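PDB 3EO6: protein of unknown function (DUF1255) from Acidithiobacillus ferrooxidans ATCC 23270, which is of unknown function but belongs to the pyrimidine/purine nucleoside phosphorylase family of the cupin clan and may therefore cleave nucleosides with phosphate. Local coordinates for residues A55-V60 with S83-A88; Y66-G71 with S91-V96; V60-A65 with P99-L104. All blocks are in the same frame, centred on the assembly; numbering follows the deposited sequence.

Interaction 1 (A55-V60 with S83-A88)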
loop_
_atom_site.group_PDB
_atom_site.type_symbol
_atom_site.label_atom_id
_atom_site.label_comp_id
_atom_site.label_asym_id
_atom_site.label_seq_id
_atom_site.Cartn_x
_atom_site.Cartn_y
_atom_site.Cartn_z
ATOM N N ALA A 55 14.529 -9.592 -15.147
ATOM C CA ALA A 55 14.643 -10.284 -13.880
ATOM C C ALA A 55 14.369 -9.271 -12.771
ATOM O O ALA A 55 14.810 -8.109 -12.839
ATOM C CB ALA A 55 16.010 -10.864 -13.712
ATOM N N GLU A 56 13.659 -9.702 -11.751
ATOM C CA GLU A 56 13.362 -8.869 -10.592
ATOM C C GLU A 56 13.641 -9.643 -9.330
ATOM O O GLU A 56 13.365 -10.847 -9.255
ATOM C CB GLU A 56 11.899 -8.409 -10.607
ATOM C CG GLU A 56 11.633 -7.484 -11.777
ATOM C CD GLU A 56 10.184 -7.091 -11.957
ATOM O OE1 GLU A 56 9.267 -7.873 -11.681
ATOM O OE2 GLU A 56 9.980 -5.964 -12.450
ATOM N N THR A 57 14.162 -8.947 -8.347
ATOM C CA THR A 57 14.341 -9.512 -7.041
ATOM C C THR A 57 13.070 -9.285 -6.228
ATOM O O THR A 57 12.653 -8.125 -6.046
ATOM C CB THR A 57 15.537 -8.910 -6.324
ATOM O OG1 THR A 57 16.695 -9.277 -7.054
ATOM C CG2 THR A 57 15.664 -9.379 -4.896
ATOM N N ILE A 58 12.488 -10.364 -5.728
ATOM C CA ILE A 58 11.371 -10.278 -4.799
ATOM C C ILE A 58 11.930 -10.444 -3.388
ATOM O O ILE A 58 12.744 -11.328 -3.140
ATOM C CB ILE A 58 10.274 -11.303 -5.095
ATOM C CG1 ILE A 58 9.029 -11.027 -4.259
ATOM C CG2 ILE A 58 10.706 -12.761 -4.982
ATOM C CD1 ILE A 58 7.789 -11.790 -4.663
ATOM N N ARG A 59 11.435 -9.620 -2.472
ATOM C CA ARG A 59 11.752 -9.743 -1.067
ATOM C C ARG A 59 10.432 -9.665 -0.347
ATOM O O ARG A 59 9.785 -8.613 -0.315
ATOM C CB ARG A 59 12.682 -8.657 -0.606
ATOM C CG ARG A 59 12.751 -8.626 0.874
ATOM C CD ARG A 59 13.654 -7.537 1.374
ATOM N NE ARG A 59 13.557 -7.419 2.834
ATOM C CZ ARG A 59 14.028 -6.416 3.531
ATOM N NH1 ARG A 59 14.627 -5.440 2.914
ATOM N NH2 ARG A 59 13.865 -6.383 4.840
ATOM N N VAL A 60 10.013 -10.806 0.195
ATOM C CA VAL A 60 8.729 -10.884 0.868
ATOM C C VAL A 60 8.851 -10.272 2.242
ATOM O O VAL A 60 9.733 -10.644 3.014
ATOM C CB VAL A 60 8.211 -12.320 0.942
ATOM C CG1 VAL A 60 6.905 -12.410 1.702
ATOM C CG2 VAL A 60 8.075 -12.882 -0.504
ATOM N N SER A 83 13.901 -13.941 -0.033
ATOM C CA SER A 83 14.252 -13.221 -1.286
ATOM C C SER A 83 14.764 -14.162 -2.388
ATOM O O SER A 83 15.555 -15.089 -2.098
ATOM C CB SER A 83 15.348 -12.219 -1.076
ATOM O OG SER A 83 14.888 -11.274 -0.186
HETATM N N MSE A 84 14.388 -13.910 -3.637
HETATM C CA MSE A 84 14.936 -14.631 -4.762
HETATM C C MSE A 84 14.880 -13.742 -5.982
HETATM O O MSE A 84 14.085 -12.803 -6.066
HETATM C CB MSE A 84 14.162 -15.935 -5.048
HETATM C CG MSE A 84 12.769 -15.740 -5.522
HETATM SE SE MSE A 84 11.764 -17.356 -5.868
HETATM C CE MSE A 84 12.615 -17.829 -7.485
ATOM N N VAL A 85 15.675 -14.083 -7.000
ATOM C CA VAL A 85 15.522 -13.533 -8.338
ATOM C C VAL A 85 14.443 -14.305 -9.063
ATOM O O VAL A 85 14.507 -15.531 -9.171
ATOM C CB VAL A 85 16.821 -13.598 -9.133
ATOM C CG1 VAL A 85 16.569 -13.045 -10.540
ATOM C CG2 VAL A 85 17.927 -12.771 -8.441
ATOM N N ILE A 86 13.460 -13.586 -9.600
ATOM C CA ILE A 86 12.452 -14.156 -10.476
ATOM C C ILE A 86 12.934 -13.911 -11.905
ATOM O O ILE A 86 13.024 -12.755 -12.332
ATOM C CB ILE A 86 11.058 -13.526 -10.258
ATOM C CG1 ILE A 86 10.616 -13.743 -8.822
ATOM C CG2 ILE A 86 10.097 -14.136 -11.269
ATOM C CD1 ILE A 86 9.271 -13.103 -8.478
ATOM N N PRO A 87 13.214 -14.954 -12.680
ATOM C CA PRO A 87 13.674 -14.740 -14.052
ATOM C C PRO A 87 12.640 -14.034 -14.949
ATOM O O PRO A 87 11.428 -14.209 -14.761
ATOM C CB PRO A 87 13.986 -16.167 -14.562
ATOM C CG PRO A 87 14.337 -16.905 -13.243
ATOM C CD PRO A 87 13.330 -16.377 -12.287
ATOM N N ALA A 88 13.166 -13.295 -15.888
ATOM C CA ALA A 88 12.356 -12.700 -16.930
ATOM C C ALA A 88 11.810 -13.738 -17.900
ATOM O O ALA A 88 12.352 -14.850 -18.041
ATOM C CB ALA A 88 13.209 -11.752 -17.762
#

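Interaction 2 (Y66-G71 with S91-V96)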
loop_
_atom_site.group_PDB
_atom_site.type_symbol
_atom_site.label_atom_id
_atom_site.label_comp_id
_atom_site.label_asym_id
_atom_site.label_seq_id
_atom_site.Cartn_x
_atom_site.Cartn_y
_atom_site.Cartn_z
ATOM N N TYR A 66 2.758 -19.276 -2.527
ATOM C CA TYR A 66 3.509 -20.261 -3.289
ATOM C C TYR A 66 3.837 -19.696 -4.636
ATOM O O TYR A 66 2.961 -19.201 -5.356
ATOM C CB TYR A 66 2.745 -21.551 -3.506
ATOM C CG TYR A 66 2.415 -22.242 -2.251
ATOM C CD1 TYR A 66 3.309 -23.079 -1.625
ATOM C CD2 TYR A 66 1.164 -22.071 -1.681
ATOM C CE1 TYR A 66 2.962 -23.719 -0.440
ATOM C CE2 TYR A 66 0.799 -22.727 -0.504
ATOM C CZ TYR A 66 1.710 -23.546 0.122
ATOM O OH TYR A 66 1.424 -24.226 1.295
ATOM N N TYR A 67 5.111 -19.792 -4.965
ATOM C CA TYR A 67 5.646 -19.421 -6.263
ATOM C C TYR A 67 5.784 -20.637 -7.145
ATOM O O TYR A 67 6.321 -21.659 -6.720
ATOM C CB TYR A 67 7.040 -18.769 -6.057
ATOM C CG TYR A 67 7.813 -18.527 -7.315
ATOM C CD1 TYR A 67 7.615 -17.400 -8.110
ATOM C CD2 TYR A 67 8.819 -19.408 -7.736
ATOM C CE1 TYR A 67 8.354 -17.202 -9.255
ATOM C CE2 TYR A 67 9.547 -19.215 -8.886
ATOM C CZ TYR A 67 9.324 -18.088 -9.658
ATOM O OH TYR A 67 10.027 -17.829 -10.804
ATOM N N HIS A 68 5.327 -20.518 -8.380
ATOM C CA HIS A 68 5.427 -21.599 -9.349
ATOM C C HIS A 68 5.980 -21.066 -10.639
ATOM O O HIS A 68 5.285 -20.352 -11.369
ATOM C CB HIS A 68 4.036 -22.225 -9.554
ATOM C CG HIS A 68 4.049 -23.343 -10.530
ATOM N ND1 HIS A 68 3.172 -23.420 -11.563
ATOM C CD2 HIS A 68 4.851 -24.441 -10.595
ATOM C CE1 HIS A 68 3.472 -24.515 -12.252
ATOM N NE2 HIS A 68 4.477 -25.158 -11.697
ATOM N N ALA A 69 7.222 -21.380 -10.951
ATOM C CA ALA A 69 7.854 -20.934 -12.195
ATOM C C ALA A 69 7.223 -21.592 -13.359
ATOM O O ALA A 69 6.658 -22.690 -13.247
ATOM C CB ALA A 69 9.323 -21.259 -12.178
ATOM N N GLU A 70 7.292 -20.976 -14.544
ATOM C CA GLU A 70 6.622 -21.517 -15.727
ATOM C C GLU A 70 7.113 -22.949 -16.023
ATOM O O GLU A 70 8.279 -23.181 -16.269
ATOM C CB GLU A 70 6.833 -20.640 -16.948
ATOM C CG GLU A 70 6.014 -21.035 -18.144
ATOM C CD GLU A 70 6.438 -20.312 -19.402
ATOM O OE1 GLU A 70 6.327 -19.065 -19.412
ATOM O OE2 GLU A 70 6.871 -20.974 -20.384
ATOM N N GLY A 71 6.174 -23.879 -16.027
ATOM C CA GLY A 71 6.438 -25.303 -16.318
ATOM C C GLY A 71 7.051 -26.106 -15.180
ATOM O O GLY A 71 7.364 -27.300 -15.370
ATOM N N SER A 91 6.144 -17.137 -17.409
ATOM C CA SER A 91 4.863 -16.923 -16.773
ATOM C C SER A 91 4.780 -17.709 -15.470
ATOM O O SER A 91 4.454 -18.894 -15.469
ATOM C CB SER A 91 3.745 -17.280 -17.721
ATOM O OG SER A 91 3.691 -16.360 -18.768
ATOM N N TYR A 92 5.085 -17.063 -14.344
ATOM C CA TYR A 92 5.073 -17.647 -13.041
ATOM C C TYR A 92 3.727 -17.394 -12.380
ATOM O O TYR A 92 2.988 -16.500 -12.787
ATOM C CB TYR A 92 6.220 -17.129 -12.177
ATOM C CG TYR A 92 6.248 -15.642 -11.884
ATOM C CD1 TYR A 92 6.825 -14.749 -12.768
ATOM C CD2 TYR A 92 5.753 -15.139 -10.698
ATOM C CE1 TYR A 92 6.924 -13.405 -12.468
ATOM C CE2 TYR A 92 5.853 -13.797 -10.375
ATOM C CZ TYR A 92 6.440 -12.911 -11.253
ATOM O OH TYR A 92 6.586 -11.592 -10.926
ATOM N N ARG A 93 3.400 -18.188 -11.387
ATOM C CA ARG A 93 2.217 -17.960 -10.565
ATOM C C ARG A 93 2.603 -17.665 -9.150
ATOM O O ARG A 93 3.536 -18.247 -8.592
ATOM C CB ARG A 93 1.280 -19.152 -10.614
ATOM C CG ARG A 93 0.498 -19.262 -11.917
ATOM C CD ARG A 93 -0.119 -20.621 -12.062
ATOM N NE ARG A 93 -1.126 -20.734 -13.098
ATOM C CZ ARG A 93 -0.869 -20.886 -14.361
ATOM N NH1 ARG A 93 0.360 -21.009 -14.818
ATOM N NH2 ARG A 93 -1.920 -20.929 -15.191
ATOM N N LEU A 94 1.837 -16.779 -8.531
ATOM C CA LEU A 94 1.815 -16.610 -7.089
ATOM C C LEU A 94 0.412 -16.998 -6.622
ATOM O O LEU A 94 -0.582 -16.406 -7.011
ATOM C CB LEU A 94 2.109 -15.166 -6.656
ATOM C CG LEU A 94 3.518 -14.673 -6.938
ATOM C CD1 LEU A 94 3.650 -13.203 -6.601
ATOM C CD2 LEU A 94 4.550 -15.483 -6.141
ATOM N N GLU A 95 0.375 -18.007 -5.733
ATOM C CA GLU A 95 -0.848 -18.352 -5.012
ATOM C C GLU A 95 -0.698 -17.767 -3.620
ATOM O O GLU A 95 0.116 -18.198 -2.846
ATOM C CB GLU A 95 -1.095 -19.838 -4.942
ATOM C CG GLU A 95 -2.282 -20.165 -4.032
ATOM C CD GLU A 95 -2.751 -21.588 -4.078
ATOM O OE1 GLU A 95 -1.904 -22.483 -4.267
ATOM O OE2 GLU A 95 -3.965 -21.812 -3.898
ATOM N N VAL A 96 -1.490 -16.738 -3.366
ATOM C CA VAL A 96 -1.419 -16.004 -2.139
ATOM C C VAL A 96 -2.410 -16.549 -1.182
ATOM O O VAL A 96 -3.636 -16.521 -1.461
ATOM C CB VAL A 96 -1.687 -14.498 -2.379
ATOM C CG1 VAL A 96 -1.705 -13.720 -1.079
ATOM C CG2 VAL A 96 -0.601 -13.938 -3.297
HETATM O O HOH W 1 3.175 -20.938 -13.652
HETATM O O HOH W 2 3.612 -18.626 -21.060
#

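Interaction 3 (V60-A65 with P99-L104)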
loop_
_atom_site.group_PDB
_atom_site.type_symbol
_atom_site.label_atom_id
_atom_site.label_comp_id
_atom_site.label_asym_id
_atom_site.label_seq_id
_atom_site.Cartn_x
_atom_site.Cartn_y
_atom_site.Cartn_z
ATOM N N VAL A 60 10.013 -10.806 0.195
ATOM C CA VAL A 60 8.729 -10.884 0.868
ATOM C C VAL A 60 8.851 -10.272 2.242
ATOM O O VAL A 60 9.733 -10.644 3.014
ATOM C CB VAL A 60 8.211 -12.320 0.942
ATOM C CG1 VAL A 60 6.905 -12.410 1.702
ATOM C CG2 VAL A 60 8.075 -12.882 -0.504
ATOM N N LEU A 61 7.967 -9.323 2.552
ATOM C CA LEU A 61 7.957 -8.654 3.831
ATOM C C LEU A 61 7.013 -9.270 4.828
ATOM O O LEU A 61 7.291 -9.245 6.022
ATOM C CB LEU A 61 7.606 -7.161 3.650
ATOM C CG LEU A 61 8.563 -6.377 2.779
ATOM C CD1 LEU A 61 8.128 -4.936 2.680
ATOM C CD2 LEU A 61 10.017 -6.477 3.305
ATOM N N SER A 62 5.862 -9.765 4.360
ATOM C CA SER A 62 4.799 -10.282 5.212
ATOM C C SER A 62 3.878 -11.138 4.362
ATOM O O SER A 62 3.743 -10.906 3.165
ATOM C CB SER A 62 4.048 -9.083 5.831
ATOM O OG SER A 62 3.046 -9.483 6.737
ATOM N N GLY A 63 3.236 -12.110 4.984
ATOM C CA GLY A 63 2.248 -12.971 4.283
ATOM C C GLY A 63 2.869 -14.247 3.756
ATOM O O GLY A 63 3.957 -14.574 4.182
HETATM N N MSE A 64 2.140 -14.971 2.925
HETATM C CA MSE A 64 2.548 -16.284 2.476
HETATM C C MSE A 64 1.980 -16.532 1.088
HETATM O O MSE A 64 0.748 -16.386 0.870
HETATM C CB MSE A 64 2.102 -17.374 3.443
HETATM C CG MSE A 64 2.768 -18.623 3.217
HETATM SE SE MSE A 64 1.905 -19.755 1.909
HETATM C CE MSE A 64 3.384 -20.638 1.552
ATOM N N ALA A 65 2.877 -17.024 0.216
ATOM C CA ALA A 65 2.482 -17.387 -1.093
ATOM C C ALA A 65 3.328 -18.548 -1.599
ATOM O O ALA A 65 4.431 -18.808 -1.162
ATOM C CB ALA A 65 2.615 -16.236 -2.103
ATOM N N PRO A 99 -2.434 -12.402 2.649
ATOM C CA PRO A 99 -2.054 -11.202 1.871
ATOM C C PRO A 99 -0.570 -10.946 1.886
ATOM O O PRO A 99 0.050 -10.961 2.975
ATOM C CB PRO A 99 -2.765 -10.088 2.577
ATOM C CG PRO A 99 -3.947 -10.717 3.261
ATOM C CD PRO A 99 -3.529 -12.124 3.559
ATOM N N LEU A 100 -0.009 -10.777 0.702
ATOM C CA LEU A 100 1.409 -10.775 0.531
ATOM C C LEU A 100 1.901 -9.343 0.365
ATOM O O LEU A 100 1.514 -8.661 -0.592
ATOM C CB LEU A 100 1.804 -11.612 -0.700
ATOM C CG LEU A 100 3.219 -12.021 -0.810
ATOM C CD1 LEU A 100 3.574 -13.057 0.207
ATOM C CD2 LEU A 100 3.539 -12.527 -2.236
ATOM N N ASP A 101 2.769 -8.896 1.282
ATOM C CA ASP A 101 3.489 -7.656 1.137
ATOM C C ASP A 101 4.886 -7.983 0.642
ATOM O O ASP A 101 5.567 -8.800 1.272
ATOM C CB ASP A 101 3.635 -6.921 2.504
ATOM C CG ASP A 101 2.352 -6.332 2.997
ATOM O OD1 ASP A 101 2.043 -5.208 2.510
ATOM O OD2 ASP A 101 1.684 -6.933 3.857
ATOM N N TYR A 102 5.334 -7.347 -0.426
ATOM C CA TYR A 102 6.651 -7.630 -0.945
ATOM C C TYR A 102 7.207 -6.435 -1.653
ATOM O O TYR A 102 6.477 -5.585 -2.129
ATOM C CB TYR A 102 6.622 -8.870 -1.880
ATOM C CG TYR A 102 5.693 -8.809 -3.079
ATOM C CD1 TYR A 102 4.353 -9.133 -2.932
ATOM C CD2 TYR A 102 6.148 -8.522 -4.328
ATOM C CE1 TYR A 102 3.505 -9.197 -4.026
ATOM C CE2 TYR A 102 5.308 -8.564 -5.434
ATOM C CZ TYR A 102 3.986 -8.923 -5.289
ATOM O OH TYR A 102 3.114 -9.054 -6.329
ATOM N N LEU A 103 8.530 -6.418 -1.703
ATOM C CA LEU A 103 9.254 -5.535 -2.556
ATOM C C LEU A 103 9.599 -6.290 -3.838
ATOM O O LEU A 103 9.910 -7.494 -3.835
ATOM C CB LEU A 103 10.518 -5.059 -1.851
ATOM C CG LEU A 103 10.219 -4.178 -0.619
ATOM C CD1 LEU A 103 11.327 -4.268 0.451
ATOM C CD2 LEU A 103 9.967 -2.716 -1.026
ATOM N N LEU A 104 9.586 -5.559 -4.931
ATOM C CA LEU A 104 9.899 -6.153 -6.204
ATOM C C LEU A 104 10.774 -5.105 -6.896
ATOM O O LEU A 104 10.315 -3.970 -7.063
ATOM C CB LEU A 104 8.623 -6.434 -6.962
ATOM C CG LEU A 104 8.896 -7.310 -8.193
ATOM C CD1 LEU A 104 9.496 -8.685 -7.811
ATOM C CD2 LEU A 104 7.603 -7.491 -8.989
HETATM O O HOH W 3 1.054 -9.262 4.874
#

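Interaction 1 (A55-V60 with S83-A88)
Ile86 leans along the sheet onto Ile58, on the face these two share with Glu56 and Met84. Its CB stands 3.7 Å from Glu56 O. From there the chain divides. With chi1 at -60°, CG1 lies beside the backbone N, 4.0 Å from Ile58 CG2, and carries CD1 to 3.8 Å from that methyl, whereas the CG2 branch of Ile86 leaves the pair and packs on Tyr67 and Tyr92. Ile58 CG2 is shared: it also lies 3.7 Å from CG of selenomethionine Met84, whose side chain runs beside that of Ile58 and points the same way. The backbones beneath are antiparallel, 152° between strand directions, and form one margin of the six-stranded sheet of this cupin-type fold, with 83-86 as its outermost strand within the chain. Two hydrogen-bonded pairs join them. At Glu56 and Ile86 the bonds are unequal: Ile86 N reaches Glu56 O at 2.8 Å and nearly straight (172°), but Glu56 N to Ile86 O spans 3.2 Å. The other pair is Ile58 with Met84. On the opposite, more exposed face, Val85 straddles two neighbours, its CG2 4.0 Å from Thr57 OG1 and its CG1 3.9 Å from Ala55 CB.

Interaction 2 (Y66-G71 with S91-V96)
Tyr67 and Tyr92 make the main aromatic contact between strands 66-68 and 92-96, central neighbours in the antiparallel four-stranded sheet of a cupin-type fold. The approach is carried by CE1 of Tyr67, 3.6 Å from Tyr92 CB, which comes at the Tyr67 ring obliquely. The ring planes lie at 41° with centroids 5.5 Å apart, so the pair is neither a parallel stack nor a T-shaped one. A chi1 of 62° sets Tyr92 CG between the backbone N and the carbonyl carbon and brings CD2 of Tyr92 to 3.6 Å from Tyr67 CE1. Leu94 adds to the same patch, its CD2 arriving at the edge of the Tyr67 ring, 4.1 Å from CD1. One face of that ring also lies under Ala69 N, 3.8 Å above the plane and displaced toward the rim.

The next shell fixes these groups. Four backbone bonds of 2.9 Å, Tyr66 N to Glu95 O, Glu95 N to Tyr66 O, His68 N to Arg93 O and Arg93 N to His68 O, set the antiparallel register. The hydroxyl of Tyr67 is tethered to Gln90, and Met84 and Ile86 of strand 83-86 pack on the Tyr67 side chain.

Further along, in one of its two modelled conformers, Glu70 stretches across with OE1 2.8 Å from Ser91 N. This bond is almost straight at 177° and uses the anti lone pair of the carboxylate oxygen. On the opposite face from Tyr67, the His68 imidazole is anchored through NE2 to Ala72 O. Nearby, one water donates to both His68 O and Ser91 O, and accepts from Arg93 NH1 at 3.0 Å, lying in the plane of the guanidinium at its edge.

Interaction 3 (V60-A65 with P99-L104)
Leu61 and Leu103 meet through their methyls: CD2 of Leu61 approaches CD1 of Leu103 to 3.8 Å in one of the two conformers modelled for Leu103. A chi1 of -60° turns Leu61 CG to the side of its backbone N, so that both its methyls reach CD1 of Leu103. Cut back to an alanine, this position would probably leave Leu103 CD1 without the two methyls it rests on and open a gap toward Leu40. Leu100 is the second apolar anchor. Its CG is anti to the backbone N (chi1 -164°), and chi2 of 71° aims CD1 at Val60 CG1 (3.7 Å) and CD2 at Ala65 CB (3.8 Å).

Between Val60 and Ser62 the register slips by one residue, a classic beta bulge: Leu61 N at 2.8 Å and Ser62 N at 3.2 Å both donate to Asp101 O, from the same side of its carbonyl plane. The chain then turns its corner at Ser62 and Gly63; Gly63 CA comes 3.3 Å from Pro99 O, and any CB there would clash with that oxygen.

A water joins Ser62 OG, Pro99 O and Asp101 OD2, the last at 2.6 Å. From the second subunit, Ser17 hydrogen-bonds and Arg28 salt-bridges Asp101 OD1, while Ser16 hydrogen-bonds Ser62 OG. One carboxylate oxygen thus faces the second subunit and the other a water, consistent with a charge stabilised despite burial.

In the fold
Interactions 1 and 3 share strand 56-61, one on each of its edges: 83-86 flanks it at the surface, 99-105 in the buried interior. At the corner after Leu61 the chain passes to strand 64-68, which interaction 2 pairs with 92-96 in the other sheet. Packing bridges the sheets, Leu94 CD1 of interaction 2 lying 4.2 Å from Tyr102 OH of interaction 3. The chemistry follows position. Interaction 1 is regular ladder bonding with aliphatic packing; interaction 2, partly buried, combines an aromatic inner face with a water-bridged polar one; interaction 3 breaks its ladder with a bulge and alone touches the second subunit.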